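Local coordinates for nisin biosynthesis protein NisC (Lactococcus lactis subsp. lactis, PDB 2G0D), which cyclises the dehydrated nisin precursor at a zinc site, adding cysteine thiols to dehydroamino acids to form its lanthionine rings, at residues M202-H206 with G207-V211; I238-K241 with F242-E245; L287-Y290 with G291-L295; C334-F337 with K338-N342; T393-R396 with Q397-L401. One frame throughout, in Å; residues are numbered along the deposited sequence.

Following the chain from its N terminus, the five contacts come strictly in series; none nests in or crosses another, and each is a local turn rather than a long closed loop. Interaction 1 shapes the glycine-rich entry to helix 208-221, and interaction 2 the exit from helix 226-242. Interactions 3 and 4 lie in the last turns of helices 281-294 and 327-341, and interaction 5 is a 3-10 turn in the C-terminal loop. Although distant in sequence, consecutive contacts touch in space, and interaction 5 also packs against interactions 1 and 3. Loops beside the zinc site are thereby tied to neighbouring helices of the alpha toroid. Interaction 4 touches neither interaction 1 nor interaction 2.

Interaction 1: residues M202-H206 with G207-V211; sequences MGLAH and GLAGV
The glycine-rich GLAHG turn at the entry to helix 208-221, a kind of loop that recurs in lanthionine cyclases, folds Met202-His206 back against Gly207-Val211, with Gly207 as the N-cap. The turn is tight. Leu204 O lies 3.2 Å from Gly210 CA in a CH...O contact bent to 131° at the hydrogen, an approach made possible because glycine has no side chain. At Gly207 the backbone nitrogens of Met202 and Gly203 lie close to where a side chain would start, so only a residue without one fits. A water sits between the two arms of the turn, donating to Leu204 O (2.8 Å) and to Gly207 O (2.9 Å); it bridges two buried carbonyls.

Met202 is bent at chi2 and chi3, so its flexible thioether runs beside Leu208, pointing the same way, and brings CE tightly against Leu208 CB at 3.3 Å. Leu204 sets CG anti to the backbone N (chi1 -180°), and CD1 packs 4.1 Å from Ala209 CB and against the bare CA of Gly210. Ala205 CB lies against one face of the His206 ring, toward its rim, while His206 ND1 is hydrogen-bonded to Asp135.

The side chain of Ala205 lies about 6 Å from the zinc ion and touches the zinc ligand Cys278, with which Ala205 also shares a backbone hydrogen bond. Upstream, strand 200-201 pairs with strand 255-256. On the other flank, helix 226-242 supports the turn: Tyr239 OH hydrogen-bonds Met202 O, and Leu208 packs on Ile235.

Interaction 2: residues I238-K241 with F242-E245; sequences IYEK and FELE
Ile238 and Phe242 stand side by side on the last turn of helix 226-242, one helical turn apart and pointing the same way. Ile238 turns CG2 anti to its backbone N, which sends this branch along the helix to meet Phe242 CD1 at 3.8 Å. Phe242 has CG beside its own N (chi1 -67°), leaving the ring edge near Ile238 O. That same carbonyl accepts from Phe242 N at 3.1 Å. The next bond, Glu243 N to Tyr239 O, is weak, as befits the residue at which helical geometry ends.

Two glutamates share the polar side. Glu240 is bent at chi2 (-64°), whereas Glu243 is fully extended; their carboxylates, with planes 40° apart, bring Glu240 OE2 to 4.1 Å from Glu243 OE1. Lys303 forms salt bridges to both oxygens and would offset their like charges. A water links Glu240 O to Glu243 OE1, donating to each.

Lys303 belongs to helix 298-314, and Tyr288 of helix 281-294 hydrogen-bonds Glu240 OE2. Tyr239 meets Trp252 of the following loop edge-to-face, while Ile238 packs on Leu208 of helix 208-221.

Interaction 3: residues L287-Y290 with G291-L295; sequences LYLY and GGLAL
This is a contact between successive turns near the C-terminal end of helix 281-294, in a largely buried part of the toroid, with Leu289 and Leu293 as its apolar pair. They lie side by side and point the same way, CD1 to CD1 at 4.0 Å. Leu293 has CG beside its backbone N (chi1 -60°), which also tucks CG to 3.3 Å from Leu289 O; the branched side chain packs beside that carbonyl as well as against Leu289. Four regular backbone bonds run beneath: Gly291 N to Leu287 O (2.8 Å), Gly292 N to Tyr288 O (2.8 Å), Leu293 N to Leu289 O (2.9 Å) and Ala294 N to Tyr290 O (2.8 Å).

At Gly291 and Gly292 a side chain would crowd Leu287 O and Tyr288 O, the carbonyls they bond to. Ala294, with its short side chain, sets CB 3.2 Å from Tyr290 O. It packs on Ala216 of helix 208-221, while Leu289 reaches Phe337 and Leu341 of helix 327-341.

Tyr290 combines both kinds of chemistry: its ring stacks on Phe405, and its hydroxyl hydrogen-bonds both Leu400 O and Phe402 N, giving one bond and receiving the other. The buried tyrosine thus pins the C-terminal chain to this helix with its polar end satisfied, while leucine contacts supply the apolar packing.

Interaction 4: residues C334-F337 with K338-N342; sequences CSLF and KRLLN
The guanidinium of Arg339 folds back over the preceding helical turn, with Ser335 O over one face, 3.6 Å from CZ. NH1 gives a hydrogen bond to Ser335 OG (3.3 Å, 150°), the oxygen tilted 17° out of the guanidinium plane, and NH2 lies 3.3 Å from Leu336 CA. The other flat group, the Phe337 ring, receives Leu341 CD1 obliquely, 4.1 Å from CD2.

Bends at chi2 and chi3 curl the long Arg339 chain toward the serine, whose short hydroxyl side chain fits beside it; NE meanwhile makes a salt bridge with Asp403. Leu336 and Arg339 cross at about a right angle, while Leu336 CD2 touches Leu340 CD1 at 4.1 Å. Backbone bonds of the usual helical kind, such as Arg339 N to Ser335 O at 3.0 Å, hold the turns in step until Asn342 leaves the helix with positive phi.

Helix 327-341 is flanked on several sides. Phe337, a large apolar plate, packs on Ser285 of helix 281-294 and on Ala304 and Leu308 of helix 298-314. Leu336 meets Leu401 in the C-terminal loop, and Lys338 reaches out to a salt bridge with Asp347 at the start of helix 347-355.

Interaction 5: residues T393-R396 with Q397-L401; sequences TYWR and QALLL
Trp395 has CG between its backbone N and carbonyl carbon (chi1 71°), a crowded position that swings the indole along the turn until CZ3 meets Leu399 CD1 at 4.1 Å; the side chains cross obliquely. Arg396, with CG beside its own N and the chain extended to NE, passes along one face of the indole: its CG stands 3.8 Å above the ring centre. A long arginine thus offers methylene to the tryptophan and still carries its charge beyond.

The backbone makes a 3-10 turn, with Gln397 N to Tyr394 O at 3.0 Å and Ala398 N to Trp395 O at 3.1 Å, both donors well above the carbonyl planes. Before it, Thr393 OG1 accepts from Trp395 N in an ST turn. After it, Arg396 O is gripped by Leu399 N and Leu401 N, each at 3.0 Å and from opposite faces of its plane. With Leu400 N bonded to Gln397 O, the bond from Leu401 completes a Schellman motif; Leu400 takes the positive phi (57°) more often given to glycine.

Arg396 NE forms a salt bridge with Glu332 and NH2 another with Asp403. Two acids probably offset the buried charge, though Asp403 also pairs with nearby Arg339. Salt bridges fix the arginine's far end; hydrogen bonds and apolar contact fix the turn that places the Leu399 side chain about 9 Å from the zinc ion.

Interaction 1: residues M202-H206 with G207-V211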
# COMPACT_ATOMS: atom_id res chain seq x y z
N MET A 202 12.65 6.77 -2.37
CA MET A 202 12.48 6.00 -3.61
C MET A 202 11.73 4.69 -3.41
O MET A 202 11.71 3.81 -4.28
CB MET A 202 13.86 5.77 -4.25
CG MET A 202 14.55 7.08 -4.80
SD MET A 202 13.77 7.64 -6.33
CE MET A 202 12.73 8.87 -5.66
N GLY A 203 11.11 4.56 -2.25
CA GLY A 203 10.30 3.39 -1.91
C GLY A 203 8.87 3.56 -2.39
O GLY A 203 8.43 4.67 -2.66
N LEU A 204 8.16 2.45 -2.49
CA LEU A 204 6.74 2.49 -2.85
C LEU A 204 5.91 3.09 -1.73
O LEU A 204 5.06 3.97 -1.96
CB LEU A 204 6.24 1.07 -3.15
CG LEU A 204 4.76 0.96 -3.55
CD1 LEU A 204 4.61 1.44 -4.98
CD2 LEU A 204 4.23 -0.45 -3.44
N ALA A 205 6.15 2.59 -0.52
CA ALA A 205 5.35 2.92 0.66
C ALA A 205 5.47 4.39 1.09
O ALA A 205 4.49 4.98 1.56
CB ALA A 205 5.75 1.99 1.82
N HIS A 206 6.66 4.97 0.92
CA HIS A 206 6.95 6.28 1.46
C HIS A 206 7.53 7.28 0.47
O HIS A 206 7.88 8.41 0.84
CB HIS A 206 7.92 6.15 2.65
CG HIS A 206 7.41 5.30 3.76
ND1 HIS A 206 6.30 5.65 4.51
CD2 HIS A 206 7.87 4.15 4.30
CE1 HIS A 206 6.09 4.74 5.44
NE2 HIS A 206 7.03 3.82 5.33
N GLY A 207 7.66 6.86 -0.79
CA GLY A 207 8.42 7.63 -1.75
C GLY A 207 7.77 7.75 -3.11
O GLY A 207 6.53 7.67 -3.24
N LEU A 208 8.63 7.89 -4.13
CA LEU A 208 8.25 8.38 -5.46
C LEU A 208 7.44 7.37 -6.28
O LEU A 208 6.52 7.75 -7.02
CB LEU A 208 9.53 8.81 -6.23
CG LEU A 208 9.45 9.78 -7.41
CD1 LEU A 208 9.10 11.23 -7.00
CD2 LEU A 208 10.71 9.75 -8.24
N ALA A 209 7.78 6.10 -6.15
CA ALA A 209 7.07 5.02 -6.85
C ALA A 209 5.60 5.01 -6.50
O ALA A 209 4.75 4.75 -7.36
CB ALA A 209 7.69 3.67 -6.52
N GLY A 210 5.30 5.27 -5.22
CA GLY A 210 3.94 5.24 -4.70
C GLY A 210 3.10 6.35 -5.28
O GLY A 210 1.94 6.12 -5.65
N VAL A 211 3.68 7.56 -5.39
CA VAL A 211 3.01 8.65 -6.10
C VAL A 211 2.78 8.28 -7.54
O VAL A 211 1.68 8.45 -8.03
CB VAL A 211 3.80 9.99 -6.05
O HOH W 1 4.53 6.65 -1.40

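Interaction 2: residues I238-K241 with F242-E245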
# COMPACT_ATOMS: atom_id res chain seq x y z
N ILE A 238 12.95 9.22 -13.73
CA ILE A 238 13.86 9.26 -12.58
C ILE A 238 14.26 7.85 -12.13
O ILE A 238 15.41 7.62 -11.77
CB ILE A 238 13.31 10.10 -11.38
CG1 ILE A 238 13.20 11.58 -11.76
CG2 ILE A 238 14.20 9.93 -10.14
CD1 ILE A 238 12.39 12.41 -10.78
N TYR A 239 13.32 6.91 -12.17
CA TYR A 239 13.67 5.51 -11.93
C TYR A 239 14.65 4.98 -12.97
O TYR A 239 15.65 4.35 -12.61
CB TYR A 239 12.42 4.62 -11.75
CG TYR A 239 11.93 4.71 -10.33
CD1 TYR A 239 12.44 3.86 -9.33
CD2 TYR A 239 11.02 5.69 -9.96
CE1 TYR A 239 12.04 3.99 -8.00
CE2 TYR A 239 10.60 5.82 -8.65
CZ TYR A 239 11.10 4.97 -7.68
OH TYR A 239 10.66 5.13 -6.40
N GLU A 240 14.39 5.29 -14.24
CA GLU A 240 15.25 4.84 -15.32
C GLU A 240 16.66 5.41 -15.18
O GLU A 240 17.65 4.72 -15.46
CB GLU A 240 14.67 5.22 -16.71
CG GLU A 240 13.50 4.34 -17.19
CD GLU A 240 13.91 2.88 -17.42
OE1 GLU A 240 14.25 2.52 -18.57
OE2 GLU A 240 13.90 2.10 -16.44
N LYS A 241 16.75 6.67 -14.73
CA LYS A 241 18.05 7.34 -14.65
C LYS A 241 18.90 6.79 -13.52
O LYS A 241 20.09 6.55 -13.70
CB LYS A 241 17.91 8.86 -14.51
CG LYS A 241 19.08 9.66 -15.12
CD LYS A 241 18.89 9.84 -16.65
CE LYS A 241 19.90 10.80 -17.27
NZ LYS A 241 21.27 10.20 -17.43
N PHE A 242 18.29 6.59 -12.35
CA PHE A 242 19.05 6.24 -11.16
C PHE A 242 19.12 4.72 -10.86
O PHE A 242 19.70 4.32 -9.84
CB PHE A 242 18.59 7.07 -9.96
CG PHE A 242 18.93 8.55 -10.08
CD1 PHE A 242 17.95 9.47 -10.45
CD2 PHE A 242 20.22 9.02 -9.84
CE1 PHE A 242 18.26 10.84 -10.56
CE2 PHE A 242 20.55 10.37 -9.96
CZ PHE A 242 19.56 11.28 -10.32
N GLU A 243 18.56 3.90 -11.75
CA GLU A 243 18.69 2.43 -11.65
C GLU A 243 20.16 2.03 -11.55
O GLU A 243 21.01 2.56 -12.29
CB GLU A 243 18.05 1.72 -12.84
CG GLU A 243 18.15 0.21 -12.72
CD GLU A 243 17.59 -0.55 -13.93
OE1 GLU A 243 17.08 0.07 -14.89
OE2 GLU A 243 17.67 -1.80 -13.90
N LEU A 244 20.47 1.11 -10.63
CA LEU A 244 21.84 0.62 -10.50
C LEU A 244 22.21 -0.29 -11.68
O LEU A 244 21.35 -0.74 -12.44
CB LEU A 244 22.08 -0.08 -9.15
CG LEU A 244 21.82 0.79 -7.92
CD1 LEU A 244 21.97 -0.02 -6.61
CD2 LEU A 244 22.74 2.02 -7.92
N GLU A 245 23.50 -0.54 -11.83
CA GLU A 245 24.01 -1.00 -13.10
C GLU A 245 24.68 -2.36 -12.98
O GLU A 245 25.19 -2.72 -11.90
CB GLU A 245 24.97 0.07 -13.66
CG GLU A 245 24.22 1.24 -14.33
CD GLU A 245 25.02 2.54 -14.43
OE1 GLU A 245 24.40 3.54 -14.88
OE2 GLU A 245 26.22 2.60 -14.05
O HOH W 2 17.83 2.26 -16.30
O HOH W 3 21.10 3.88 -14.71

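Interaction 3: residues L287-Y290 with G291-L295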
# COMPACT_ATOMS: atom_id res chain seq x y z
N LEU A 287 5.22 0.36 -10.18
CA LEU A 287 5.32 1.61 -10.95
C LEU A 287 5.46 1.33 -12.45
O LEU A 287 4.78 1.94 -13.26
CB LEU A 287 6.51 2.47 -10.46
CG LEU A 287 6.81 3.71 -11.32
CD1 LEU A 287 5.68 4.76 -11.23
CD2 LEU A 287 8.14 4.34 -10.91
N TYR A 288 6.34 0.40 -12.83
CA TYR A 288 6.63 0.18 -14.23
C TYR A 288 5.44 -0.53 -14.89
O TYR A 288 5.08 -0.27 -16.05
CB TYR A 288 7.91 -0.64 -14.38
CG TYR A 288 9.21 0.16 -14.26
CD1 TYR A 288 9.89 0.58 -15.42
CD2 TYR A 288 9.77 0.49 -13.02
CE1 TYR A 288 11.08 1.32 -15.35
CE2 TYR A 288 10.98 1.22 -12.94
CZ TYR A 288 11.62 1.62 -14.12
OH TYR A 288 12.81 2.34 -14.08
N LEU A 289 4.81 -1.41 -14.12
CA LEU A 289 3.69 -2.18 -14.59
C LEU A 289 2.55 -1.20 -14.89
O LEU A 289 2.06 -1.13 -16.02
CB LEU A 289 3.28 -3.21 -13.50
CG LEU A 289 2.02 -4.00 -13.81
CD1 LEU A 289 2.25 -4.76 -15.14
CD2 LEU A 289 1.63 -4.94 -12.69
N TYR A 290 2.15 -0.45 -13.85
CA TYR A 290 1.05 0.49 -13.94
C TYR A 290 1.33 1.64 -14.91
O TYR A 290 0.45 2.00 -15.69
CB TYR A 290 0.71 1.04 -12.55
CG TYR A 290 0.18 -0.01 -11.55
CD1 TYR A 290 -0.55 -1.13 -11.98
CD2 TYR A 290 0.39 0.16 -10.20
CE1 TYR A 290 -1.05 -2.08 -11.06
CE2 TYR A 290 -0.09 -0.78 -9.27
CZ TYR A 290 -0.81 -1.88 -9.70
OH TYR A 290 -1.25 -2.79 -8.77
N GLY A 291 2.53 2.20 -14.86
CA GLY A 291 2.97 3.22 -15.85
C GLY A 291 2.90 2.70 -17.27
O GLY A 291 2.33 3.35 -18.16
N GLY A 292 3.43 1.50 -17.47
CA GLY A 292 3.42 0.83 -18.77
C GLY A 292 2.04 0.57 -19.32
O GLY A 292 1.79 0.77 -20.53
N LEU A 293 1.13 0.11 -18.47
CA LEU A 293 -0.26 -0.11 -18.88
C LEU A 293 -0.98 1.23 -19.08
O LEU A 293 -1.69 1.38 -20.07
CB LEU A 293 -1.03 -1.03 -17.93
CG LEU A 293 -0.47 -2.45 -17.74
CD1 LEU A 293 -1.13 -3.15 -16.52
CD2 LEU A 293 -0.57 -3.31 -19.00
N ALA A 294 -0.77 2.19 -18.17
CA ALA A 294 -1.42 3.52 -18.27
C ALA A 294 -0.96 4.36 -19.47
O ALA A 294 -1.77 5.08 -20.06
CB ALA A 294 -1.23 4.33 -16.99
N LEU A 295 0.35 4.29 -19.78
CA LEU A 295 0.99 5.04 -20.88
C LEU A 295 1.07 4.23 -22.19
O LEU A 295 1.57 4.72 -23.21
CB LEU A 295 2.40 5.52 -20.44
CG LEU A 295 2.45 6.47 -19.22
CD1 LEU A 295 3.86 6.70 -18.70
CD2 LEU A 295 1.81 7.84 -19.56

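Interaction 4: residues C334-F337 with K338-N342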
# COMPACT_ATOMS: atom_id res chain seq x y z
N CYS A 334 3.45 -10.81 -7.24
CA CYS A 334 3.49 -11.78 -8.35
C CYS A 334 2.09 -12.21 -8.76
O CYS A 334 1.81 -12.41 -9.94
CB CYS A 334 4.27 -13.03 -7.96
SG CYS A 334 6.02 -12.76 -7.61
N SER A 335 1.22 -12.39 -7.78
CA SER A 335 -0.12 -12.86 -8.07
C SER A 335 -0.89 -11.76 -8.84
O SER A 335 -1.70 -12.06 -9.74
CB SER A 335 -0.81 -13.23 -6.76
OG SER A 335 -2.09 -13.73 -7.02
N LEU A 336 -0.63 -10.51 -8.49
CA LEU A 336 -1.19 -9.39 -9.23
C LEU A 336 -0.66 -9.29 -10.67
O LEU A 336 -1.46 -9.15 -11.59
CB LEU A 336 -1.04 -8.04 -8.49
CG LEU A 336 -1.56 -7.01 -9.49
CD1 LEU A 336 -3.05 -6.69 -9.32
CD2 LEU A 336 -0.71 -5.77 -9.54
N PHE A 337 0.66 -9.38 -10.86
CA PHE A 337 1.23 -9.52 -12.22
C PHE A 337 0.55 -10.60 -13.07
O PHE A 337 0.20 -10.36 -14.23
CB PHE A 337 2.71 -9.81 -12.16
CG PHE A 337 3.58 -8.60 -12.11
CD1 PHE A 337 3.62 -7.80 -10.97
CD2 PHE A 337 4.37 -8.26 -13.22
CE1 PHE A 337 4.45 -6.67 -10.93
CE2 PHE A 337 5.19 -7.15 -13.19
CZ PHE A 337 5.24 -6.35 -12.05
N LYS A 338 0.38 -11.79 -12.49
CA LYS A 338 -0.23 -12.92 -13.21
C LYS A 338 -1.68 -12.62 -13.60
O LYS A 338 -2.08 -12.88 -14.73
CB LYS A 338 -0.16 -14.19 -12.35
CG LYS A 338 -0.64 -15.43 -13.06
CD LYS A 338 -0.70 -16.63 -12.15
CE LYS A 338 -1.20 -17.85 -12.91
NZ LYS A 338 -0.18 -18.34 -13.87
N ARG A 339 -2.45 -12.08 -12.65
CA ARG A 339 -3.82 -11.63 -12.87
C ARG A 339 -3.94 -10.61 -14.03
O ARG A 339 -4.86 -10.71 -14.82
CB ARG A 339 -4.37 -11.00 -11.58
CG ARG A 339 -5.90 -10.77 -11.57
CD ARG A 339 -6.50 -10.99 -10.15
NE ARG A 339 -5.69 -10.24 -9.26
CZ ARG A 339 -4.80 -10.73 -8.39
NH1 ARG A 339 -4.64 -12.04 -8.20
NH2 ARG A 339 -4.09 -9.87 -7.72
N LEU A 340 -3.03 -9.63 -14.10
CA LEU A 340 -3.17 -8.58 -15.13
C LEU A 340 -2.58 -8.97 -16.50
O LEU A 340 -3.12 -8.61 -17.54
CB LEU A 340 -2.61 -7.23 -14.66
CG LEU A 340 -3.26 -6.57 -13.43
CD1 LEU A 340 -2.59 -5.24 -13.11
CD2 LEU A 340 -4.77 -6.39 -13.57
N LEU A 341 -1.49 -9.75 -16.48
CA LEU A 341 -0.69 -10.06 -17.67
C LEU A 341 -0.84 -11.50 -18.15
O LEU A 341 -0.46 -11.84 -19.28
CB LEU A 341 0.79 -9.74 -17.39
CG LEU A 341 1.12 -8.30 -16.95
CD1 LEU A 341 2.63 -8.05 -16.92
CD2 LEU A 341 0.49 -7.29 -17.88
N ASN A 342 -1.41 -12.36 -17.31
CA ASN A 342 -1.47 -13.78 -17.60
C ASN A 342 -0.08 -14.34 -17.83
O ASN A 342 0.12 -15.26 -18.62
CB ASN A 342 -2.38 -14.07 -18.80
CG ASN A 342 -3.79 -13.57 -18.57
OD1 ASN A 342 -4.32 -12.76 -19.35
ND2 ASN A 342 -4.41 -14.03 -17.48

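Interaction 5: residues T393-R396 with Q397-L401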
# COMPACT_ATOMS: atom_id res chain seq x y z
N THR A 393 -13.48 -8.60 -0.51
CA THR A 393 -13.17 -7.28 0.05
C THR A 393 -12.26 -6.52 -0.89
O THR A 393 -11.76 -7.09 -1.86
CB THR A 393 -12.41 -7.38 1.41
OG1 THR A 393 -11.08 -7.88 1.19
CG2 THR A 393 -13.13 -8.30 2.41
N TYR A 394 -11.98 -5.25 -0.56
CA TYR A 394 -11.00 -4.47 -1.31
C TYR A 394 -9.64 -4.39 -0.63
O TYR A 394 -8.91 -3.40 -0.81
CB TYR A 394 -11.54 -3.05 -1.63
CG TYR A 394 -12.80 -3.06 -2.48
CD1 TYR A 394 -12.73 -2.99 -3.86
CD2 TYR A 394 -14.05 -3.17 -1.88
CE1 TYR A 394 -13.91 -3.01 -4.66
CE2 TYR A 394 -15.23 -3.22 -2.64
CZ TYR A 394 -15.15 -3.14 -4.03
OH TYR A 394 -16.33 -3.15 -4.75
N TRP A 395 -9.27 -5.41 0.14
CA TRP A 395 -8.01 -5.37 0.91
C TRP A 395 -6.78 -5.03 0.09
O TRP A 395 -5.88 -4.33 0.57
CB TRP A 395 -7.75 -6.67 1.69
CG TRP A 395 -7.38 -7.89 0.85
CD1 TRP A 395 -8.24 -8.69 0.12
CD2 TRP A 395 -6.07 -8.48 0.70
NE1 TRP A 395 -7.54 -9.72 -0.46
CE2 TRP A 395 -6.21 -9.61 -0.13
CE3 TRP A 395 -4.78 -8.15 1.19
CZ2 TRP A 395 -5.12 -10.43 -0.49
CZ3 TRP A 395 -3.70 -8.97 0.84
CH2 TRP A 395 -3.88 -10.09 -0.00
N ARG A 396 -6.73 -5.54 -1.15
CA ARG A 396 -5.59 -5.32 -2.06
C ARG A 396 -5.28 -3.87 -2.41
O ARG A 396 -4.13 -3.53 -2.73
CB ARG A 396 -5.78 -6.13 -3.37
CG ARG A 396 -5.39 -7.59 -3.23
CD ARG A 396 -5.85 -8.45 -4.45
NE ARG A 396 -5.44 -9.86 -4.25
CZ ARG A 396 -5.92 -10.92 -4.91
NH1 ARG A 396 -5.44 -12.12 -4.59
NH2 ARG A 396 -6.86 -10.80 -5.87
N GLN A 397 -6.33 -3.03 -2.34
CA GLN A 397 -6.22 -1.59 -2.56
C GLN A 397 -5.18 -0.98 -1.64
O GLN A 397 -4.49 -0.04 -2.03
CB GLN A 397 -7.58 -0.91 -2.31
CG GLN A 397 -7.77 0.42 -3.06
CD GLN A 397 -7.98 0.24 -4.59
OE1 GLN A 397 -8.05 1.22 -5.37
NE2 GLN A 397 -8.07 -1.00 -5.01
N ALA A 398 -5.09 -1.49 -0.42
CA ALA A 398 -4.18 -0.95 0.58
C ALA A 398 -2.70 -1.16 0.21
O ALA A 398 -1.82 -0.49 0.74
CB ALA A 398 -4.47 -1.59 1.93
N LEU A 399 -2.46 -2.11 -0.69
CA LEU A 399 -1.12 -2.45 -1.18
C LEU A 399 -0.86 -1.92 -2.58
O LEU A 399 0.17 -2.23 -3.17
CB LEU A 399 -0.93 -3.97 -1.17
CG LEU A 399 -0.90 -4.68 0.20
CD1 LEU A 399 -0.71 -6.21 0.03
CD2 LEU A 399 0.20 -4.12 1.06
N LEU A 400 -1.81 -1.14 -3.10
CA LEU A 400 -1.78 -0.65 -4.50
C LEU A 400 -1.71 -1.79 -5.48
O LEU A 400 -1.01 -1.73 -6.51
CB LEU A 400 -0.62 0.34 -4.77
CG LEU A 400 -0.37 1.53 -3.83
CD1 LEU A 400 0.76 2.42 -4.39
CD2 LEU A 400 -1.64 2.36 -3.51
N LEU A 401 -2.47 -2.84 -5.19
CA LEU A 401 -2.60 -3.96 -6.11
C LEU A 401 -3.99 -3.82 -6.68
O LEU A 401 -4.98 -4.03 -5.99
CB LEU A 401 -2.42 -5.29 -5.38
CG LEU A 401 -1.08 -5.41 -4.66
CD1 LEU A 401 -0.96 -6.75 -3.85
CD2 LEU A 401 0.14 -5.20 -5.62